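Local coordinates for protein tryptophan synthase alpha chain (Aquifex aeolicus, PDB 2EKC) that probably catalyses the aldol cleavage of indoleglycerol phosphate to indole and glyceraldehyde 3-phosphate, as the alpha subunit of tryptophan synthase, at residues V238-G242 with Q243-E247. Numbering follows the deposited sequence.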
loop_
_atom_site.group_PDB
_atom_site.type_symbol
_atom_site.label_atom_id
_atom_site.label_comp_id
_atom_site.label_asym_id
_atom_site.label_seq_id
_atom_site.Cartn_x
_atom_site.Cartn_y
_atom_site.Cartn_z
ATOM N N VAL A 238 9.109 -7.787 -4.735
ATOM C CA VAL A 238 9.762 -8.523 -3.658
ATOM C C VAL A 238 10.668 -9.634 -4.190
ATOM O O VAL A 238 11.780 -9.830 -3.694
ATOM C CB VAL A 238 8.700 -9.103 -2.690
ATOM C CG1 VAL A 238 9.339 -10.036 -1.678
ATOM C CG2 VAL A 238 8.002 -7.964 -1.981
ATOM N N LYS A 239 10.195 -10.342 -5.211
ATOM C CA LYS A 239 10.959 -11.425 -5.830
ATOM C C LYS A 239 12.336 -10.935 -6.287
ATOM O O LYS A 239 13.364 -11.555 -5.993
ATOM C CB LYS A 239 10.180 -11.970 -7.029
ATOM C CG LYS A 239 10.948 -12.958 -7.889
ATOM C CD LYS A 239 10.059 -13.503 -9.001
ATOM C CE LYS A 239 10.846 -14.417 -9.927
ATOM N NZ LYS A 239 9.957 -15.222 -10.808
ATOM N N LEU A 240 12.347 -9.818 -7.005
ATOM C CA LEU A 240 13.590 -9.242 -7.505
ATOM C C LEU A 240 14.480 -8.780 -6.359
ATOM O O LEU A 240 15.696 -8.964 -6.390
ATOM C CB LEU A 240 13.282 -8.073 -8.443
ATOM C CG LEU A 240 12.602 -8.494 -9.748
ATOM C CD1 LEU A 240 12.239 -7.266 -10.567
ATOM C CD2 LEU A 240 13.538 -9.422 -10.532
ATOM N N ALA A 241 13.870 -8.182 -5.344
ATOM C CA ALA A 241 14.619 -7.720 -4.182
ATOM C C ALA A 241 15.307 -8.898 -3.487
ATOM O O ALA A 241 16.413 -8.758 -2.956
ATOM C CB ALA A 241 13.686 -7.004 -3.212
ATOM N N GLY A 242 14.654 -10.058 -3.503
ATOM C CA GLY A 242 15.210 -11.243 -2.874
ATOM C C GLY A 242 16.575 -11.663 -3.397
ATOM O O GLY A 242 17.374 -12.239 -2.657
ATOM N N GLN A 243 16.839 -11.389 -4.672
ATOM C CA GLN A 243 18.118 -11.724 -5.289
ATOM C C GLN A 243 18.964 -10.466 -5.452
ATOM O O GLN A 243 19.930 -10.460 -6.205
ATOM C CB GLN A 243 17.914 -12.342 -6.673
ATOM C CG GLN A 243 17.223 -13.692 -6.697
ATOM C CD GLN A 243 17.067 -14.216 -8.118
ATOM O OE1 GLN A 243 18.052 -14.522 -8.792
ATOM N NE2 GLN A 243 15.830 -14.303 -8.583
ATOM N N LYS A 244 18.581 -9.400 -4.758
ATOM C CA LYS A 244 19.301 -8.132 -4.828
ATOM C C LYS A 244 19.419 -7.617 -6.266
ATOM O O LYS A 244 20.409 -6.981 -6.625
ATOM C CB LYS A 244 20.699 -8.289 -4.212
ATOM C CG LYS A 244 20.676 -8.818 -2.785
ATOM C CD LYS A 244 22.075 -9.017 -2.230
ATOM C CE LYS A 244 22.027 -9.646 -0.845
ATOM N NZ LYS A 244 23.388 -9.917 -0.304
ATOM N N LYS A 245 18.407 -7.893 -7.084
ATOM C CA LYS A 245 18.405 -7.445 -8.476
ATOM C C LYS A 245 17.770 -6.062 -8.537
ATOM O O LYS A 245 16.670 -5.879 -9.067
ATOM C CB LYS A 245 17.640 -8.450 -9.344
ATOM C CG LYS A 245 18.349 -9.800 -9.438
ATOM C CD LYS A 245 17.461 -10.912 -10.018
ATOM C CE LYS A 245 17.241 -10.756 -11.515
ATOM N NZ LYS A 245 16.533 -11.939 -12.089
ATOM N N ILE A 246 18.492 -5.091 -7.986
ATOM C CA ILE A 246 18.041 -3.709 -7.901
ATOM C C ILE A 246 17.819 -3.023 -9.243
ATOM O O ILE A 246 16.836 -2.298 -9.422
ATOM C CB ILE A 246 19.032 -2.868 -7.066
ATOM C CG1 ILE A 246 19.297 -3.563 -5.724
ATOM C CG2 ILE A 246 18.483 -1.462 -6.851
ATOM C CD1 ILE A 246 18.039 -3.943 -4.958
ATOM N N GLU A 247 18.727 -3.245 -10.189
ATOM C CA GLU A 247 18.587 -2.619 -11.496
ATOM C C GLU A 247 17.351 -3.140 -12.218
ATOM O O GLU A 247 16.632 -2.372 -12.848
ATOM C CB GLU A 247 19.828 -2.867 -12.357
ATOM C CG GLU A 247 19.803 -2.087 -13.666
ATOM C CD GLU A 247 21.001 -2.378 -14.550
ATOM O OE1 GLU A 247 22.146 -2.219 -14.080
ATOM O OE2 GLU A 247 20.794 -2.762 -15.717
HETATM O O HOH W 1 13.950 -14.168 -6.307
#
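Leu240 and Lys245 are joined by the backbone hydrogen bond that closes the end of one short helix just before the next begins. Lys245 N donates to Leu240 O at 3.0 Å, and Lys244 N hydrogen-bonds to Ala241 O at 2.9 Å. Leu240 O is gripped twice, for Gln243 N also donates to it, at 3.2 Å and with a more bent N-H...O angle of 142°, from the opposite face of the carbonyl plane. Positive phi at Lys244 (+56°) turns the chain out of the helical course, bringing Lys245 N round to Leu240 O.

Among the side chains, Leu240 and Lys245 cross at about a right angle, with Leu240 CD2 against Lys245 CE at 4.1 Å. Lys245 CB lies 3.6 Å from Leu240 O, and the bend of its chain at chi3 (73°) carries CE to the leucine methyl. Gln243 runs extended beyond CG, and its NE2 donates a hydrogen bond to a water at 3.0 Å; the same water donates to Lys239 O at 2.7 Å, bridging the amide to the last helical turn. The side chain of Lys244 touches Asp29 and, on helix 30-42, Thr32.

The pair of bonds with a positive-phi C-prime residue is a Schellman motif. Here it ends helix 235-242, and Lys245, centre of an inverse gamma turn, stands at the N-cap position of helix 246-258, both helices following the eighth strand of the TIM barrel.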